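Local structure of phosphate-specific transport system accessory protein PhoU homolog (Streptococcus pneumoniae, 2I0M) at residues A[10-15]-A[60-65]; A[17-22]-A[50-55]. The protein probably takes part in regulating phosphate uptake, as a zinc-binding, all-helical homodimer of the PhoU family. One frame throughout, in Å; residues are numbered along the deposited sequence.

Overall arrangement
Contacts 1 and 2 are two levels of one helical hairpin in the all-helical PhoU fold. Both join helix 5-35 to helix 39-66, and their centres lie 13 Å apart. Along the chain the order is 10-15, 17-22, 50-55, 60-65, so contact 2 lies nearer the turn of the hairpin and contact 1 nearer its open end. Contact 2 is also the more central, about 12 Å from the centre of the chain to its own centre against 20 Å for contact 1. At both levels helix 74-105 packs against the pair, and helix 39-66 also faces the second subunit, tying the hairpin into the homodimer.

Contact 1: residues A[10-15]-A[60-65]; sequences HELEQS and ELTCAR. With ZN (zinc ion), chain C.
Leu12 reaches across from helix 5-35 to Cys63 and Thr62 on helix 39-66, near the open end of a helical hairpin of the PhoU fold. Its CB only carries the branch toward the other helix; with CG anti to the backbone N (chi1 -156°) the fork opens over the two side chains there. Leu12 CG passes Thr62 OG1 at 4.0 Å. From there the branches part: Leu12 CD1 presses on Cys63 SG at 3.5 Å, while Leu12 CD2 lies about equally far from Cys63 SG (4.0 Å) and Thr62 OG1 (4.1 Å). Leu12 and Thr62 run past each other in opposite directions, and Thr62 meets the leucine with OG1, at the more exposed edge. Cys63 is a buried residue. No hydrogen bond spans the two segments, and the contact is small and largely apolar. Helix 74-105 covers it: Ile83 packs on both Leu12 and Cys63, and Met84 also meets Cys63. On helix 39-66, Glu60 turns away from Leu12 and forms a salt bridge with Arg203 of the second subunit. His10 takes no part in the apolar packing but binds a zinc ion through NE2 at 2.2 Å; its CD2 and CE1 lie almost equally far from the metal, 3.1 and 3.2 Å.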
ATOM      1  N   HIS A  10      12.494 -10.903  21.030  1.00 44.95           N
ATOM      2  CA  HIS A  10      13.230  -9.659  21.173  1.00 44.49           C
ATOM      3  C   HIS A  10      14.275  -9.505  20.074  1.00 44.38           C
ATOM      4  O   HIS A  10      14.416  -8.429  19.496  1.00 44.05           O
ATOM      5  CB  HIS A  10      13.897  -9.578  22.548  1.00 44.33           C
ATOM      6  CG  HIS A  10      14.916  -8.495  22.630  1.00 43.82           C
ATOM      7  ND1 HIS A  10      14.572  -7.169  22.783  1.00 43.60           N
ATOM      8  CD2 HIS A  10      16.258  -8.525  22.488  1.00 40.71           C
ATOM      9  CE1 HIS A  10      15.664  -6.433  22.772  1.00 41.35           C
ATOM     10  NE2 HIS A  10      16.699  -7.234  22.600  1.00 43.27           N
ATOM     11  N   GLU A  11      15.001 -10.586  19.792  1.00 44.72           N
ATOM     12  CA  GLU A  11      15.978 -10.600  18.701  1.00 45.00           C
ATOM     13  C   GLU A  11      15.323 -10.433  17.336  1.00 44.77           C
ATOM     14  O   GLU A  11      15.862  -9.756  16.477  1.00 45.09           O
ATOM     15  CB  GLU A  11      16.849 -11.863  18.756  1.00 45.26           C
ATOM     16  CG  GLU A  11      18.097 -11.693  19.625  1.00 46.84           C
ATOM     17  CD  GLU A  11      18.648 -13.008  20.179  1.00 49.96           C
ATOM     18  OE1 GLU A  11      19.448 -12.954  21.148  1.00 51.17           O
ATOM     19  OE2 GLU A  11      18.294 -14.092  19.658  1.00 50.64           O
ATOM     20  N   LEU A  12      14.147 -11.039  17.152  1.00 44.74           N
ATOM     21  CA  LEU A  12      13.345 -10.833  15.945  1.00 44.19           C
ATOM     22  C   LEU A  12      12.921  -9.371  15.800  1.00 43.52           C
ATOM     23  O   LEU A  12      12.949  -8.813  14.705  1.00 43.63           O
ATOM     24  CB  LEU A  12      12.102 -11.736  15.946  1.00 44.31           C
ATOM     25  CG  LEU A  12      11.417 -12.125  14.620  1.00 44.42           C
ATOM     26  CD1 LEU A  12       9.905 -12.202  14.813  1.00 44.00           C
ATOM     27  CD2 LEU A  12      11.748 -11.199  13.469  1.00 43.69           C
ATOM     28  N   GLU A  13      12.527  -8.746  16.897  1.00 43.07           N
ATOM     29  CA  GLU A  13      12.228  -7.315  16.859  1.00 43.06           C
ATOM     30  C   GLU A  13      13.431  -6.454  16.420  1.00 42.75           C
ATOM     31  O   GLU A  13      13.259  -5.450  15.725  1.00 42.81           O
ATOM     32  CB  GLU A  13      11.704  -6.840  18.207  1.00 42.87           C
ATOM     33  CG  GLU A  13      11.236  -5.398  18.196  1.00 43.43           C
ATOM     34  CD  GLU A  13      10.367  -5.071  19.388  1.00 45.58           C
ATOM     35  OE1 GLU A  13      10.848  -5.160  20.537  1.00 44.47           O
ATOM     36  OE2 GLU A  13       9.191  -4.733  19.165  1.00 47.50           O
ATOM     37  N   GLN A  14      14.636  -6.848  16.828  1.00 42.01           N
ATOM     38  CA  GLN A  14      15.828  -6.078  16.487  1.00 42.28           C
ATOM     39  C   GLN A  14      16.176  -6.205  15.010  1.00 42.24           C
ATOM     40  O   GLN A  14      16.619  -5.224  14.398  1.00 42.51           O
ATOM     41  CB  GLN A  14      17.033  -6.450  17.375  1.00 41.53           C
ATOM     42  CG  GLN A  14      16.975  -5.862  18.795  1.00 41.27           C
ATOM     43  CD  GLN A  14      16.902  -4.330  18.825  1.00 40.10           C
ATOM     44  OE1 GLN A  14      15.995  -3.749  19.426  1.00 40.73           O
ATOM     45  NE2 GLN A  14      17.855  -3.684  18.178  1.00 37.67           N
ATOM     46  N   SER A  15      15.982  -7.405  14.453  1.00 41.76           N
ATOM     47  CA  SER A  15      16.118  -7.630  13.010  1.00 42.05           C
ATOM     48  C   SER A  15      15.224  -6.679  12.221  1.00 41.52           C
ATOM     49  O   SER A  15      15.664  -6.075  11.246  1.00 42.05           O
ATOM     50  CB  SER A  15      15.753  -9.075  12.634  1.00 42.21           C
ATOM     51  OG  SER A  15      16.728  -9.990  13.100  1.00 44.38           O
ATOM     52  N   GLU A  60      10.894 -12.635   7.444  1.00 44.66           N
ATOM     53  CA  GLU A  60       9.744 -13.508   7.106  1.00 44.97           C
ATOM     54  C   GLU A  60       9.982 -14.971   7.464  1.00 45.00           C
ATOM     55  O   GLU A  60       9.081 -15.641   7.974  1.00 44.72           O
ATOM     56  CB  GLU A  60       9.417 -13.449   5.610  1.00 44.60           C
ATOM     57  CG  GLU A  60       8.649 -12.234   5.161  1.00 44.55           C
ATOM     58  CD  GLU A  60       8.239 -12.283   3.698  1.00 45.25           C
ATOM     59  OE1 GLU A  60       8.900 -12.958   2.866  1.00 47.53           O
ATOM     60  OE2 GLU A  60       7.241 -11.626   3.361  1.00 47.36           O
ATOM     61  N   LEU A  61      11.198 -15.447   7.190  1.00 45.39           N
ATOM     62  CA  LEU A  61      11.553 -16.855   7.356  1.00 46.30           C
ATOM     63  C   LEU A  61      11.804 -17.266   8.797  1.00 46.38           C
ATOM     64  O   LEU A  61      11.365 -18.349   9.208  1.00 46.73           O
ATOM     65  CB  LEU A  61      12.746 -17.246   6.466  1.00 46.18           C
ATOM     66  CG  LEU A  61      12.450 -18.048   5.184  1.00 47.08           C
ATOM     67  CD1 LEU A  61      11.540 -17.289   4.225  1.00 47.48           C
ATOM     68  CD2 LEU A  61      13.747 -18.446   4.474  1.00 47.10           C
ATOM     69  N   THR A  62      12.502 -16.425   9.562  1.00 46.42           N
ATOM     70  CA  THR A  62      12.682 -16.701  10.990  1.00 46.49           C
ATOM     71  C   THR A  62      11.370 -16.500  11.775  1.00 47.02           C
ATOM     72  O   THR A  62      11.156 -17.150  12.792  1.00 46.80           O
ATOM     73  CB  THR A  62      13.892 -15.939  11.659  1.00 46.41           C
ATOM     74  OG1 THR A  62      13.444 -14.773  12.346  1.00 44.94           O
ATOM     75  CG2 THR A  62      14.983 -15.585  10.663  1.00 45.84           C
ATOM     76  N   CYS A  63      10.498 -15.617  11.288  1.00 47.76           N
ATOM     77  CA  CYS A  63       9.118 -15.518  11.795  1.00 48.82           C
ATOM     78  C   CYS A  63       8.388 -16.844  11.591  1.00 49.94           C
ATOM     79  O   CYS A  63       7.959 -17.483  12.560  1.00 50.31           O
ATOM     80  CB  CYS A  63       8.335 -14.420  11.074  1.00 48.40           C
ATOM     81  SG  CYS A  63       8.499 -12.720  11.682  1.00 47.48           S
ATOM     82  N   ALA A  64       8.267 -17.256  10.328  1.00 51.13           N
ATOM     83  CA  ALA A  64       7.547 -18.483   9.963  1.00 52.35           C
ATOM     84  C   ALA A  64       8.040 -19.695  10.749  1.00 53.19           C
ATOM     85  O   ALA A  64       7.238 -20.494  11.217  1.00 53.49           O
ATOM     86  CB  ALA A  64       7.634 -18.739   8.462  1.00 52.15           C
ATOM     87  N   ARG A  65       9.355 -19.812  10.915  1.00 54.41           N
ATOM     88  CA  ARG A  65       9.917 -20.897  11.702  1.00 55.74           C
ATOM     89  C   ARG A  65       9.738 -20.700  13.212  1.00 56.49           C
ATOM     90  O   ARG A  65       9.737 -21.677  13.963  1.00 56.73           O
ATOM     91  CB  ARG A  65      11.399 -21.107  11.377  1.00 55.73           C
ATOM     92  CG  ARG A  65      12.321 -20.205  12.164  1.00 56.87           C
ATOM     93  CD  ARG A  65      13.620 -20.895  12.525  1.00 58.48           C
ATOM     94  NE  ARG A  65      14.356 -20.116  13.515  1.00 59.39           N
ATOM     95  CZ  ARG A  65      15.239 -19.167  13.223  1.00 60.75           C
ATOM     96  NH1 ARG A  65      15.853 -18.510  14.203  1.00 60.75           N
ATOM     97  NH2 ARG A  65      15.513 -18.873  11.956  1.00 61.26           N
TER
HETATM   98 ZN    ZN C 218      18.820  -6.759  22.731  1.00 52.90          ZN

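Contact 2: residues A[17-22]-A[50-55]; sequences LGLGQL and HAINQG
Ile52 meets Leu19 and Leu22 between two antiparallel helices of the PhoU fold, which form a helical hairpin. The local axes come within 10.5 Å and cross at -165°, and the contact is apolar, with no hydrogen bond across it. Segment 50-55 starts at a kink, where the N atoms of His50 and Ala51 lack a bond to the preceding turn; the regular pattern resumes with Gln54 N bonded to His50 O at 2.8 Å. Ala51 lies at the border, partly covered by the opposite helix but not in close touch. Ile52 carries the packing, and its two branches divide the work. CG1, anti to the carbonyl carbon (chi1 -62°), is met by Leu22 CD2 at 3.8 Å, with Leu22 CG a little farther off. Ile52 CG2 instead meets Leu19 CD2, also at 3.8 Å, so the two leucines, one helical turn apart, share one isoleucine. The Ile52 side chain also touches Glu91, a zinc ligand on helix 74-105, and a bound zinc ion lies about 8 Å from the Ile52 side chain. Asn53 points away from Leu19 and Leu22, touching the zinc ligand Asp95 and packing on Leu212 of the second subunit. Gly55 closes the segment: with no side chain on Gly55, Leu19 can lie against the backbone there, and Leu19 CA and Gly55 CA, the nearest pair, are 6.6 Å apart. Leu19, which also packs on Cys87 and Leu90 of helix 74-105, brings its CD1 to 4.3 Å from Gly55 C.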
ATOM      1  N   LEU A  17      13.716  -3.742  13.310  1.00 40.47           N
ATOM      2  CA  LEU A  17      14.201  -2.356  13.465  1.00 40.59           C
ATOM      3  C   LEU A  17      15.437  -2.050  12.605  1.00 40.43           C
ATOM      4  O   LEU A  17      15.527  -0.963  12.008  1.00 39.99           O
ATOM      5  CB  LEU A  17      14.470  -2.006  14.943  1.00 40.10           C
ATOM      6  CG  LEU A  17      13.280  -2.206  15.890  1.00 39.27           C
ATOM      7  CD1 LEU A  17      13.716  -1.906  17.304  1.00 37.48           C
ATOM      8  CD2 LEU A  17      12.102  -1.353  15.514  1.00 37.32           C
ATOM      9  N   GLY A  18      16.367  -3.012  12.544  1.00 40.48           N
ATOM     10  CA  GLY A  18      17.497  -2.976  11.600  1.00 40.73           C
ATOM     11  C   GLY A  18      17.026  -2.721  10.172  1.00 41.25           C
ATOM     12  O   GLY A  18      17.518  -1.813   9.508  1.00 41.91           O
ATOM     13  N   LEU A  19      16.044  -3.497   9.711  1.00 40.82           N
ATOM     14  CA  LEU A  19      15.449  -3.279   8.402  1.00 40.90           C
ATOM     15  C   LEU A  19      14.867  -1.875   8.276  1.00 41.23           C
ATOM     16  O   LEU A  19      15.068  -1.219   7.268  1.00 40.87           O
ATOM     17  CB  LEU A  19      14.339  -4.296   8.126  1.00 40.05           C
ATOM     18  CG  LEU A  19      14.269  -5.045   6.789  1.00 41.16           C
ATOM     19  CD1 LEU A  19      12.803  -5.465   6.411  1.00 36.71           C
ATOM     20  CD2 LEU A  19      15.013  -4.358   5.603  1.00 39.73           C
ATOM     21  N   GLY A  20      14.119  -1.445   9.296  1.00 41.71           N
ATOM     22  CA  GLY A  20      13.491  -0.123   9.318  1.00 42.02           C
ATOM     23  C   GLY A  20      14.483   1.024   9.352  1.00 42.56           C
ATOM     24  O   GLY A  20      14.259   2.062   8.733  1.00 43.46           O
ATOM     25  N   GLN A  21      15.573   0.853  10.099  1.00 42.69           N
ATOM     26  CA  GLN A  21      16.692   1.790  10.058  1.00 42.90           C
ATOM     27  C   GLN A  21      17.339   1.832   8.660  1.00 42.41           C
ATOM     28  O   GLN A  21      17.678   2.894   8.161  1.00 42.38           O
ATOM     29  CB  GLN A  21      17.715   1.405  11.124  1.00 43.37           C
ATOM     30  CG  GLN A  21      18.834   2.395  11.301  1.00 45.74           C
ATOM     31  CD  GLN A  21      18.344   3.774  11.737  1.00 50.03           C
ATOM     32  OE1 GLN A  21      18.896   4.797  11.299  1.00 53.32           O
ATOM     33  NE2 GLN A  21      17.323   3.813  12.608  1.00 47.04           N
ATOM     34  N   LEU A  22      17.497   0.676   8.027  1.00 42.12           N
ATOM     35  CA  LEU A  22      17.967   0.639   6.651  1.00 42.27           C
ATOM     36  C   LEU A  22      17.037   1.439   5.720  1.00 42.20           C
ATOM     37  O   LEU A  22      17.524   2.249   4.933  1.00 41.47           O
ATOM     38  CB  LEU A  22      18.176  -0.799   6.152  1.00 42.35           C
ATOM     39  CG  LEU A  22      18.709  -0.972   4.717  1.00 43.22           C
ATOM     40  CD1 LEU A  22      20.041  -0.240   4.525  1.00 42.76           C
ATOM     41  CD2 LEU A  22      18.838  -2.453   4.327  1.00 42.31           C
ATOM     42  N   HIS A  50      17.483  -4.403  -3.590  1.00 39.91           N
ATOM     43  CA  HIS A  50      17.370  -5.852  -3.372  1.00 40.38           C
ATOM     44  C   HIS A  50      17.839  -6.348  -1.994  1.00 39.85           C
ATOM     45  O   HIS A  50      17.366  -7.384  -1.519  1.00 39.76           O
ATOM     46  CB  HIS A  50      18.077  -6.659  -4.474  1.00 40.91           C
ATOM     47  CG  HIS A  50      17.792  -8.126  -4.400  1.00 43.25           C
ATOM     48  ND1 HIS A  50      18.746  -9.054  -4.037  1.00 45.37           N
ATOM     49  CD2 HIS A  50      16.642  -8.820  -4.588  1.00 45.22           C
ATOM     50  CE1 HIS A  50      18.207 -10.262  -4.049  1.00 46.94           C
ATOM     51  NE2 HIS A  50      16.928 -10.147  -4.368  1.00 47.04           N
ATOM     52  N   ALA A  51      18.764  -5.625  -1.364  1.00 39.22           N
ATOM     53  CA  ALA A  51      19.158  -5.941   0.008  1.00 39.18           C
ATOM     54  C   ALA A  51      17.993  -5.758   1.009  1.00 38.90           C
ATOM     55  O   ALA A  51      17.931  -6.443   2.031  1.00 38.89           O
ATOM     56  CB  ALA A  51      20.370  -5.133   0.423  1.00 38.78           C
ATOM     57  N   ILE A  52      17.064  -4.859   0.702  1.00 38.79           N
ATOM     58  CA  ILE A  52      15.870  -4.681   1.542  1.00 38.75           C
ATOM     59  C   ILE A  52      14.889  -5.843   1.301  1.00 39.80           C
ATOM     60  O   ILE A  52      14.284  -6.368   2.245  1.00 39.67           O
ATOM     61  CB  ILE A  52      15.186  -3.304   1.311  1.00 38.77           C
ATOM     62  CG1 ILE A  52      16.147  -2.158   1.696  1.00 37.92           C
ATOM     63  CG2 ILE A  52      13.874  -3.202   2.138  1.00 39.29           C
ATOM     64  CD1 ILE A  52      15.779  -0.790   1.179  1.00 37.17           C
ATOM     65  N   ASN A  53      14.753  -6.255   0.037  1.00 40.26           N
ATOM     66  CA  ASN A  53      13.968  -7.428  -0.298  1.00 40.56           C
ATOM     67  C   ASN A  53      14.545  -8.619   0.475  1.00 41.02           C
ATOM     68  O   ASN A  53      13.818  -9.292   1.215  1.00 41.35           O
ATOM     69  CB  ASN A  53      14.016  -7.689  -1.806  1.00 40.68           C
ATOM     70  CG  ASN A  53      13.110  -6.760  -2.609  1.00 41.19           C
ATOM     71  OD1 ASN A  53      12.475  -7.205  -3.561  1.00 45.79           O
ATOM     72  ND2 ASN A  53      13.067  -5.478  -2.262  1.00 38.23           N
ATOM     73  N   GLN A  54      15.861  -8.833   0.334  1.00 41.18           N
ATOM     74  CA  GLN A  54      16.602  -9.907   1.027  1.00 40.85           C
ATOM     75  C   GLN A  54      16.419  -9.918   2.543  1.00 41.26           C
ATOM     76  O   GLN A  54      16.230 -10.988   3.135  1.00 41.16           O
ATOM     77  CB  GLN A  54      18.102  -9.848   0.699  1.00 40.57           C
ATOM     78  CG  GLN A  54      18.506 -10.659  -0.510  1.00 39.37           C
ATOM     79  CD  GLN A  54      20.018 -10.757  -0.681  1.00 40.49           C
ATOM     80  OE1 GLN A  54      20.741  -9.774  -0.534  1.00 39.51           O
ATOM     81  NE2 GLN A  54      20.500 -11.956  -1.001  1.00 40.26           N
ATOM     82  N   GLY A  55      16.481  -8.734   3.153  1.00 41.36           N
ATOM     83  CA  GLY A  55      16.342  -8.587   4.598  1.00 42.26           C
ATOM     84  C   GLY A  55      14.950  -8.956   5.075  1.00 43.09           C
ATOM     85  O   GLY A  55      14.785  -9.528   6.154  1.00 43.18           O
TER